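Bifunctional cytochrome P450/NADPH--P450 reductase (Deinococcus aerius, PDB 7F3H) probably catalyses NADPH-driven monooxygenation, including stereoselective hydroxylation, with a haem domain that takes electrons from a fused reductase. Local coordinates at residues H19-L23 with Q45-Q49; I82-G86 with Y208-I212; L280-R285 with L428-Y434. One frame throughout, in Å; residues are numbered along the deposited sequence.

Interaction 1 of 3, residues H19-L23 with Q45-Q49; sequences HLHYL and QLDIQ
H19 meets strand residues L46 and D47 with its imidazole. The backbone N of D47 donates to H19 ND1 at 2.9 Å, nearly straight (166°) and 7° out of the ring plane. L46 CD2 sits over one face of the same ring, 3.8 Å from its centroid, in a CH-pi contact. At the far end of the ring, H19 NE2 is bonded to P11 O. With both nitrogens engaged and a methyl against one face, the ring has little room to turn.

L20 comes next, at the start of a 3-10 turn in which Y22 N bonds to H19 O. Its two branches divide: L20 CD1 packs on I48 CD1 at 3.8 Å, while L20 CD2 lies near D47 O. Y22 then crosses L46 at about a right angle. Its CD2 is 3.8 Å from L46 CD2, so this one methyl lies against both aromatic groups. L23 is extended at its end (chi2 174°), which sends L23 CD1 tip to tip against I48 CD1 at 3.4 Å, a tight contact. L23 CD1 also touches I48 CG2.

Strand 43-48 is the outermost strand on its side of the mixed sheet, near the N-terminus of the P450 fold. L46 pairs by backbone bonds with L53 of strand 51-56, and D47 N takes the H19 ring as its acceptor instead of a further strand. Helix 28-38 adds L35 against Y22 and L46, and F32 against L23 and L46. The contact is structural packing: the turn fills the corner between this helix and the sheet edge.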
loop_
_atom_site.group_PDB
_atom_site.type_symbol
_atom_site.label_atom_id
_atom_site.label_comp_id
_atom_site.label_asym_id
_atom_site.label_seq_id
_atom_site.Cartn_x
_atom_site.Cartn_y
_atom_site.Cartn_z
ATOM N N HIS A 19 -7.006 28.245 1.988
ATOM C CA HIS A 19 -6.580 27.003 2.620
ATOM C C HIS A 19 -5.683 26.192 1.710
ATOM O O HIS A 19 -5.191 25.135 2.131
ATOM C CB HIS A 19 -7.769 26.117 3.014
ATOM C CG HIS A 19 -8.435 26.530 4.284
ATOM N ND1 HIS A 19 -9.764 26.264 4.551
ATOM C CD2 HIS A 19 -7.951 27.183 5.365
ATOM C CE1 HIS A 19 -10.073 26.748 5.739
ATOM N NE2 HIS A 19 -8.991 27.310 6.254
ATOM N N LEU A 20 -5.439 26.678 0.489
ATOM C CA LEU A 20 -4.764 25.907 -0.544
ATOM C C LEU A 20 -3.308 25.636 -0.192
ATOM O O LEU A 20 -2.709 24.712 -0.745
ATOM C CB LEU A 20 -4.847 26.640 -1.889
ATOM C CG LEU A 20 -6.194 26.512 -2.607
ATOM C CD1 LEU A 20 -6.554 25.061 -2.930
ATOM C CD2 LEU A 20 -7.342 27.242 -1.879
ATOM N N HIS A 21 -2.723 26.442 0.693
ATOM C CA HIS A 21 -1.337 26.238 1.091
ATOM C C HIS A 21 -1.159 24.905 1.811
ATOM O O HIS A 21 -0.037 24.376 1.844
ATOM C CB HIS A 21 -0.837 27.442 1.913
ATOM C CG HIS A 21 -1.589 27.691 3.180
ATOM N ND1 HIS A 21 -2.956 27.876 3.218
ATOM C CD2 HIS A 21 -1.156 27.854 4.455
ATOM C CE1 HIS A 21 -3.337 28.087 4.466
ATOM N NE2 HIS A 21 -2.264 28.075 5.237
ATOM N N TYR A 22 -2.232 24.367 2.415
ATOM C CA TYR A 22 -2.181 23.040 3.025
ATOM C C TYR A 22 -2.012 21.922 1.998
ATOM O O TYR A 22 -1.572 20.824 2.358
ATOM C CB TYR A 22 -3.459 22.786 3.829
ATOM C CG TYR A 22 -3.604 23.656 5.056
ATOM C CD1 TYR A 22 -2.743 23.523 6.127
ATOM C CD2 TYR A 22 -4.598 24.606 5.134
ATOM C CE1 TYR A 22 -2.866 24.314 7.239
ATOM C CE2 TYR A 22 -4.737 25.398 6.237
ATOM C CZ TYR A 22 -3.865 25.255 7.287
ATOM O OH TYR A 22 -3.987 26.047 8.406
ATOM N N LEU A 23 -2.323 22.186 0.728
ATOM C CA LEU A 23 -2.216 21.200 -0.337
ATOM C C LEU A 23 -0.885 21.247 -1.057
ATOM O O LEU A 23 -0.704 20.518 -2.040
ATOM C CB LEU A 23 -3.341 21.397 -1.358
ATOM C CG LEU A 23 -4.706 20.896 -0.902
ATOM C CD1 LEU A 23 -5.781 21.269 -1.905
ATOM C CD2 LEU A 23 -4.675 19.373 -0.669
ATOM N N GLN A 45 -12.039 20.886 8.927
ATOM C CA GLN A 45 -12.631 21.247 7.639
ATOM C C GLN A 45 -11.751 22.282 6.928
ATOM O O GLN A 45 -11.273 23.221 7.564
ATOM C CB GLN A 45 -14.004 21.842 7.911
ATOM C CG GLN A 45 -15.029 21.771 6.853
ATOM C CD GLN A 45 -16.253 22.577 7.269
ATOM O OE1 GLN A 45 -16.286 23.148 8.365
ATOM N NE2 GLN A 45 -17.241 22.657 6.391
ATOM N N LEU A 46 -11.534 22.106 5.616
ATOM C CA LEU A 46 -10.834 23.041 4.733
ATOM C C LEU A 46 -11.669 23.406 3.515
ATOM O O LEU A 46 -12.500 22.601 3.076
ATOM C CB LEU A 46 -9.489 22.420 4.289
ATOM C CG LEU A 46 -8.371 22.099 5.295
ATOM C CD1 LEU A 46 -7.148 21.651 4.533
ATOM C CD2 LEU A 46 -8.028 23.296 6.182
ATOM N N ASP A 47 -11.450 24.614 2.934
ATOM C CA ASP A 47 -12.153 24.996 1.666
ATOM C C ASP A 47 -11.168 24.866 0.532
ATOM O O ASP A 47 -10.253 25.675 0.415
ATOM C CB ASP A 47 -12.722 26.403 1.492
ATOM C CG ASP A 47 -13.886 26.684 2.319
ATOM O OD1 ASP A 47 -14.521 25.741 2.844
ATOM O OD2 ASP A 47 -14.283 27.929 2.251
ATOM N N ILE A 48 -11.357 23.867 -0.283
ATOM C CA ILE A 48 -10.542 23.634 -1.452
ATOM C C ILE A 48 -11.305 24.076 -2.689
ATOM O O ILE A 48 -12.224 23.385 -3.140
ATOM C CB ILE A 48 -10.085 22.184 -1.493
ATOM C CG1 ILE A 48 -9.274 22.000 -0.214
ATOM C CG2 ILE A 48 -9.353 21.922 -2.804
ATOM C CD1 ILE A 48 -8.076 22.993 -0.134
ATOM N N GLN A 49 -10.968 25.278 -3.153
ATOM C CA GLN A 49 -11.535 25.895 -4.345
ATOM C C GLN A 49 -13.054 25.855 -4.280
ATOM O O GLN A 49 -13.689 26.794 -3.789
ATOM C CB GLN A 49 -10.998 25.189 -5.601
ATOM C CG GLN A 49 -9.476 25.383 -5.785
ATOM C CD GLN A 49 -8.874 24.618 -6.963
ATOM O OE1 GLN A 49 -9.435 23.631 -7.437
ATOM N NE2 GLN A 49 -7.703 25.054 -7.410
#

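Interaction 2 of 3, residues I82-G86 with Y208-I212; sequences IRNLG and YWADI. With SO4 (sulfate ion), chain G.
The amide of N84 reaches the edges of two neighbouring aromatic rings of the facing helix, using its two ends differently. N84 ND2 donates to Y208 OH at 2.8 Å, close to the amide plane and fairly straight (161°). OD1 turns instead to the edge of the indole, 3.3 Å from W209 CH2. The amide plane is steeply inclined to both rings. N84 CB also lies near Y208 OH.

Y208 has CG anti to its backbone N (chi1 166°), and its end swings toward N84. The hydroxyl has a second hydrogen-bond partner in T187 OG1, so it is held from two residues. L85 CD2 packs beside Y208 OH at 3.9 Å. I212 CD1 touches N84 O at 3.8 Å and rests over the rim of the Y208 ring. Away from the contact, R83 NE makes a weak 3.3 Å bond to O2 of a sulfate, probably from the crystallisation liquor.

The two helical segments run roughly parallel, 28° apart. Their axes approach to 10.9 Å. Helices 80-86, 199-227 and 175-190 probably correspond to B', G and F of the P450 fold. Helix 175-190 and I266 of helix 254-285 pack against L85.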
loop_
_atom_site.group_PDB
_atom_site.type_symbol
_atom_site.label_atom_id
_atom_site.label_comp_id
_atom_site.label_asym_id
_atom_site.label_seq_id
_atom_site.Cartn_x
_atom_site.Cartn_y
_atom_site.Cartn_z
ATOM N N ILE A 82 -8.022 7.023 -11.362
ATOM C CA ILE A 82 -7.308 5.744 -11.222
ATOM C C ILE A 82 -8.106 4.629 -11.884
ATOM O O ILE A 82 -7.538 3.620 -12.339
ATOM C CB ILE A 82 -6.973 5.418 -9.733
ATOM C CG1 ILE A 82 -6.116 4.166 -9.626
ATOM C CG2 ILE A 82 -8.211 5.153 -8.887
ATOM C CD1 ILE A 82 -4.737 4.321 -10.274
ATOM N N ARG A 83 -9.429 4.803 -11.981
ATOM C CA ARG A 83 -10.242 3.827 -12.695
ATOM C C ARG A 83 -9.880 3.733 -14.176
ATOM O O ARG A 83 -10.127 2.685 -14.784
ATOM C CB ARG A 83 -11.734 4.139 -12.542
ATOM C CG ARG A 83 -12.634 3.013 -13.111
ATOM C CD ARG A 83 -14.079 3.141 -12.688
ATOM N NE ARG A 83 -14.924 2.179 -13.390
ATOM C CZ ARG A 83 -15.894 1.467 -12.815
ATOM N NH1 ARG A 83 -16.152 1.606 -11.512
ATOM N NH2 ARG A 83 -16.624 0.629 -13.541
ATOM N N ASN A 84 -9.294 4.792 -14.767
ATOM C CA ASN A 84 -8.872 4.742 -16.170
ATOM C C ASN A 84 -8.053 3.506 -16.463
ATOM O O ASN A 84 -8.119 2.957 -17.569
ATOM C CB ASN A 84 -8.006 5.946 -16.553
ATOM C CG ASN A 84 -8.766 7.228 -16.605
ATOM O OD1 ASN A 84 -9.979 7.239 -16.816
ATOM N ND2 ASN A 84 -8.058 8.333 -16.434
ATOM N N LEU A 85 -7.326 3.021 -15.479
ATOM C CA LEU A 85 -6.591 1.790 -15.637
ATOM C C LEU A 85 -7.011 0.676 -14.691
ATOM O O LEU A 85 -6.718 -0.492 -14.980
ATOM C CB LEU A 85 -5.076 2.115 -15.621
ATOM C CG LEU A 85 -4.196 2.748 -14.544
ATOM C CD1 LEU A 85 -2.688 2.523 -14.705
ATOM C CD2 LEU A 85 -4.415 4.266 -14.779
ATOM N N GLY A 86 -7.812 0.963 -13.668
ATOM C CA GLY A 86 -8.318 -0.133 -12.851
ATOM C C GLY A 86 -9.601 -0.808 -13.319
ATOM O O GLY A 86 -9.874 -1.955 -12.948
ATOM N N TYR A 208 -0.846 8.896 -22.773
ATOM C CA TYR A 208 -1.333 8.196 -21.585
ATOM C C TYR A 208 -2.296 7.081 -21.977
ATOM O O TYR A 208 -2.073 5.909 -21.640
ATOM C CB TYR A 208 -1.958 9.233 -20.641
ATOM C CG TYR A 208 -2.825 8.774 -19.501
ATOM C CD1 TYR A 208 -2.277 8.221 -18.328
ATOM C CD2 TYR A 208 -4.201 8.981 -19.552
ATOM C CE1 TYR A 208 -3.107 7.836 -17.260
ATOM C CE2 TYR A 208 -5.035 8.597 -18.489
ATOM C CZ TYR A 208 -4.482 8.036 -17.351
ATOM O OH TYR A 208 -5.339 7.691 -16.329
ATOM N N TRP A 209 -3.327 7.417 -22.758
ATOM C CA TRP A 209 -4.253 6.382 -23.214
ATOM C C TRP A 209 -3.538 5.333 -24.061
ATOM O O TRP A 209 -3.923 4.149 -24.040
ATOM C CB TRP A 209 -5.428 7.006 -23.974
ATOM C CG TRP A 209 -6.283 7.864 -23.067
ATOM C CD1 TRP A 209 -6.325 9.237 -23.020
ATOM C CD2 TRP A 209 -7.161 7.406 -22.044
ATOM N NE1 TRP A 209 -7.185 9.659 -22.040
ATOM C CE2 TRP A 209 -7.718 8.557 -21.424
ATOM C CE3 TRP A 209 -7.530 6.150 -21.587
ATOM C CZ2 TRP A 209 -8.624 8.474 -20.373
ATOM C CZ3 TRP A 209 -8.442 6.066 -20.543
ATOM C CH2 TRP A 209 -8.978 7.229 -19.953
ATOM N N ALA A 210 -2.459 5.726 -24.750
ATOM C CA ALA A 210 -1.679 4.761 -25.527
ATOM C C ALA A 210 -0.960 3.769 -24.629
ATOM O O ALA A 210 -0.975 2.558 -24.897
ATOM C CB ALA A 210 -0.676 5.492 -26.430
ATOM N N ASP A 211 -0.263 4.288 -23.602
ATOM C CA ASP A 211 0.360 3.488 -22.546
ATOM C C ASP A 211 -0.628 2.467 -21.991
ATOM O O ASP A 211 -0.313 1.271 -21.842
ATOM C CB ASP A 211 0.829 4.411 -21.406
ATOM C CG ASP A 211 2.171 5.071 -21.664
ATOM O OD1 ASP A 211 2.916 4.593 -22.536
ATOM O OD2 ASP A 211 2.495 6.069 -20.978
ATOM N N ILE A 212 -1.830 2.940 -21.649
ATOM C CA ILE A 212 -2.820 2.037 -21.073
ATOM C C ILE A 212 -3.163 0.946 -22.064
ATOM O O ILE A 212 -3.271 -0.230 -21.695
ATOM C CB ILE A 212 -4.094 2.786 -20.635
ATOM C CG1 ILE A 212 -3.785 3.926 -19.661
ATOM C CG2 ILE A 212 -5.075 1.791 -20.075
ATOM C CD1 ILE A 212 -5.030 4.594 -19.121
HETATM S S SO4 G . -15.573 0.487 -17.218
HETATM O O1 SO4 G . -15.268 0.294 -18.653
HETATM O O2 SO4 G . -14.496 1.266 -16.538
HETATM O O3 SO4 G . -16.850 1.219 -17.104
HETATM O O4 SO4 G . -15.758 -0.848 -16.597
#

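Interaction 3 of 3, residues L280-R285 with L428-Y434; sequences LYLLLR and LSDPYDY
R285, the last residue of helix 254-285, reaches across to D430 and Y434. From CB its CG passes over the rim of the Y281 ring, 3.6 Å above the plane, a contact within the helix. The chain bends at chi2 (-58°), and from CD it runs out toward the loop. NE comes no nearer than 4.1 Å to Y434 O. Beyond it the guanidinium meets its partners in its own plane.

NH1 bonds D430 OD2 at 2.8 Å, nearly along the C-O axis. NH2 bonds the same oxygen, on its syn side and 20° out of the carboxylate plane. NH2 has a second acceptor, Y434 O, at 2.8 Å, met in the carbonyl plane on a lone pair. The salt bridge is therefore end-on, with two nitrogens on one oxygen. The other oxygen, D430 OD1, accepts from Y434 N through its syn lone pair and ties the loop back on itself. A methionine at R285 would probably leave the D430 carboxylate without its opposite charge and Y434 O without this donor.

Apolar groups fill in beside the polar cluster. Y281 CD1 lies at the edge of the Y434 ring, 3.6 Å from its CD2. L284 splits its branches, CD1 to D430 CB and CD2 to L428 CB. L280 CD2 meets L428 CD1 at 3.8 Å. The Y434 hydroxyl points elsewhere and bonds E447 O.

The contact joins the end of helix 254-285 to the turn after strand 426-429. Three N-H groups converge on the D430 carboxylate, two of them from a cation. This would probably keep the acid ionised and fix its rotation.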
loop_
_atom_site.group_PDB
_atom_site.type_symbol
_atom_site.label_atom_id
_atom_site.label_comp_id
_atom_site.label_asym_id
_atom_site.label_seq_id
_atom_site.Cartn_x
_atom_site.Cartn_y
_atom_site.Cartn_z
ATOM N N LEU A 280 13.026 -0.410 6.421
ATOM C CA LEU A 280 14.481 -0.293 6.462
ATOM C C LEU A 280 14.895 1.052 7.052
ATOM O O LEU A 280 15.838 1.120 7.851
ATOM C CB LEU A 280 15.075 -0.498 5.080
ATOM C CG LEU A 280 14.911 -1.911 4.540
ATOM C CD1 LEU A 280 15.317 -1.892 3.079
ATOM C CD2 LEU A 280 15.788 -2.875 5.293
ATOM N N TYR A 281 14.180 2.135 6.704
ATOM C CA TYR A 281 14.435 3.435 7.338
ATOM C C TYR A 281 14.292 3.355 8.861
ATOM O O TYR A 281 15.148 3.862 9.609
ATOM C CB TYR A 281 13.473 4.496 6.806
ATOM C CG TYR A 281 13.531 5.789 7.581
ATOM C CD1 TYR A 281 14.608 6.665 7.440
ATOM C CD2 TYR A 281 12.532 6.123 8.494
ATOM C CE1 TYR A 281 14.674 7.851 8.165
ATOM C CE2 TYR A 281 12.586 7.304 9.230
ATOM C CZ TYR A 281 13.663 8.157 9.065
ATOM O OH TYR A 281 13.738 9.329 9.776
ATOM N N LEU A 282 13.162 2.800 9.336
ATOM C CA LEU A 282 12.876 2.736 10.774
ATOM C C LEU A 282 13.891 1.878 11.510
ATOM O O LEU A 282 14.275 2.186 12.643
ATOM C CB LEU A 282 11.473 2.195 11.014
ATOM C CG LEU A 282 10.408 3.190 10.562
ATOM C CD1 LEU A 282 9.020 2.576 10.603
ATOM C CD2 LEU A 282 10.499 4.519 11.388
ATOM N N LEU A 283 14.338 0.798 10.874
ATOM C CA LEU A 283 15.356 -0.045 11.473
ATOM C C LEU A 283 16.685 0.695 11.556
ATOM O O LEU A 283 17.381 0.603 12.570
ATOM C CB LEU A 283 15.471 -1.343 10.664
ATOM C CG LEU A 283 14.264 -2.294 10.731
ATOM C CD1 LEU A 283 14.469 -3.521 9.814
ATOM C CD2 LEU A 283 14.037 -2.745 12.155
ATOM N N LEU A 284 17.036 1.478 10.518
ATOM C CA LEU A 284 18.228 2.312 10.624
ATOM C C LEU A 284 18.096 3.345 11.737
ATOM O O LEU A 284 19.110 3.825 12.255
ATOM C CB LEU A 284 18.543 2.997 9.297
ATOM C CG LEU A 284 19.152 2.140 8.177
ATOM C CD1 LEU A 284 19.621 3.043 7.045
ATOM C CD2 LEU A 284 20.276 1.235 8.649
ATOM N N ARG A 285 16.879 3.816 12.025
ATOM C CA ARG A 285 16.728 4.835 13.063
ATOM C C ARG A 285 16.499 4.263 14.474
ATOM O O ARG A 285 16.668 5.001 15.468
ATOM C CB ARG A 285 15.606 5.791 12.666
ATOM C CG ARG A 285 16.001 6.578 11.380
ATOM C CD ARG A 285 17.274 7.318 11.626
ATOM N NE ARG A 285 17.754 8.011 10.435
ATOM C CZ ARG A 285 18.882 7.722 9.782
ATOM N NH1 ARG A 285 19.679 6.751 10.199
ATOM N NH2 ARG A 285 19.207 8.416 8.695
ATOM N N LEU A 428 23.579 -3.670 7.296
ATOM C CA LEU A 428 23.028 -2.408 6.818
ATOM C C LEU A 428 23.885 -1.240 7.285
ATOM O O LEU A 428 24.465 -1.270 8.382
ATOM C CB LEU A 428 21.602 -2.227 7.349
ATOM C CG LEU A 428 20.516 -3.258 6.981
ATOM C CD1 LEU A 428 19.088 -2.669 7.153
ATOM C CD2 LEU A 428 20.706 -3.862 5.541
ATOM N N SER A 429 23.976 -0.214 6.445
ATOM C CA SER A 429 24.864 0.910 6.673
ATOM C C SER A 429 24.251 2.166 6.043
ATOM O O SER A 429 23.625 2.105 4.971
ATOM C CB SER A 429 26.239 0.562 6.095
ATOM O OG SER A 429 27.089 1.673 6.038
ATOM N N ASP A 430 24.411 3.300 6.733
ATOM C CA ASP A 430 23.809 4.584 6.359
ATOM C C ASP A 430 24.901 5.613 6.104
ATOM O O ASP A 430 25.331 6.304 7.036
ATOM C CB ASP A 430 22.867 5.036 7.478
ATOM C CG ASP A 430 22.224 6.385 7.216
ATOM O OD1 ASP A 430 22.372 6.934 6.100
ATOM O OD2 ASP A 430 21.548 6.880 8.143
ATOM N N PRO A 431 25.406 5.741 4.871
ATOM C CA PRO A 431 26.589 6.599 4.647
ATOM C C PRO A 431 26.299 8.079 4.521
ATOM O O PRO A 431 27.254 8.863 4.507
ATOM C CB PRO A 431 27.169 6.069 3.322
ATOM C CG PRO A 431 25.972 5.643 2.565
ATOM C CD PRO A 431 24.987 5.070 3.621
ATOM N N TYR A 432 25.047 8.495 4.306
ATOM C CA TYR A 432 24.750 9.892 4.012
ATOM C C TYR A 432 23.911 10.582 5.080
ATOM O O TYR A 432 23.460 11.710 4.853
ATOM C CB TYR A 432 24.045 10.025 2.660
ATOM C CG TYR A 432 24.799 9.435 1.487
ATOM C CD1 TYR A 432 26.181 9.529 1.399
ATOM C CD2 TYR A 432 24.120 8.756 0.483
ATOM C CE1 TYR A 432 26.873 8.964 0.329
ATOM C CE2 TYR A 432 24.787 8.200 -0.587
ATOM C CZ TYR A 432 26.163 8.310 -0.654
ATOM O OH TYR A 432 26.809 7.748 -1.711
ATOM N N ASP A 433 23.670 9.945 6.223
ATOM C CA ASP A 433 22.774 10.504 7.226
ATOM C C ASP A 433 21.412 10.805 6.599
ATOM O O ASP A 433 20.963 11.950 6.558
ATOM C CB ASP A 433 23.370 11.769 7.851
ATOM C CG ASP A 433 24.729 11.540 8.466
ATOM O OD1 ASP A 433 25.040 10.393 8.889
ATOM O OD2 ASP A 433 25.480 12.531 8.542
ATOM N N TYR A 434 20.786 9.762 6.041
ATOM C CA TYR A 434 19.561 9.962 5.264
ATOM C C TYR A 434 18.578 10.835 6.046
ATOM O O TYR A 434 18.290 10.569 7.218
ATOM C CB TYR A 434 18.914 8.610 4.898
ATOM C CG TYR A 434 17.574 8.808 4.231
ATOM C CD1 TYR A 434 17.465 9.515 3.027
ATOM C CD2 TYR A 434 16.407 8.348 4.825
ATOM C CE1 TYR A 434 16.242 9.713 2.447
ATOM C CE2 TYR A 434 15.182 8.546 4.246
ATOM C CZ TYR A 434 15.092 9.233 3.068
ATOM O OH TYR A 434 13.837 9.411 2.509
#

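The three contacts lie far apart in one haem domain and do not touch. The centres of interaction 1 and interaction 2 are 28 Å apart, with nearest atoms about 17 Å apart. Between interaction 1 and interaction 3 the centres are 34 Å apart and the nearest atoms about 19 Å. Between interaction 2 and interaction 3 the centres are 36 Å apart and the nearest atoms about 23 Å. In interaction 2 the side chain of L85 is about 13 Å from the haem, probably among the helices that in P450s roof the substrate pocket. Helix 254-285 packs on interaction 2 partway along its length and ends in interaction 3.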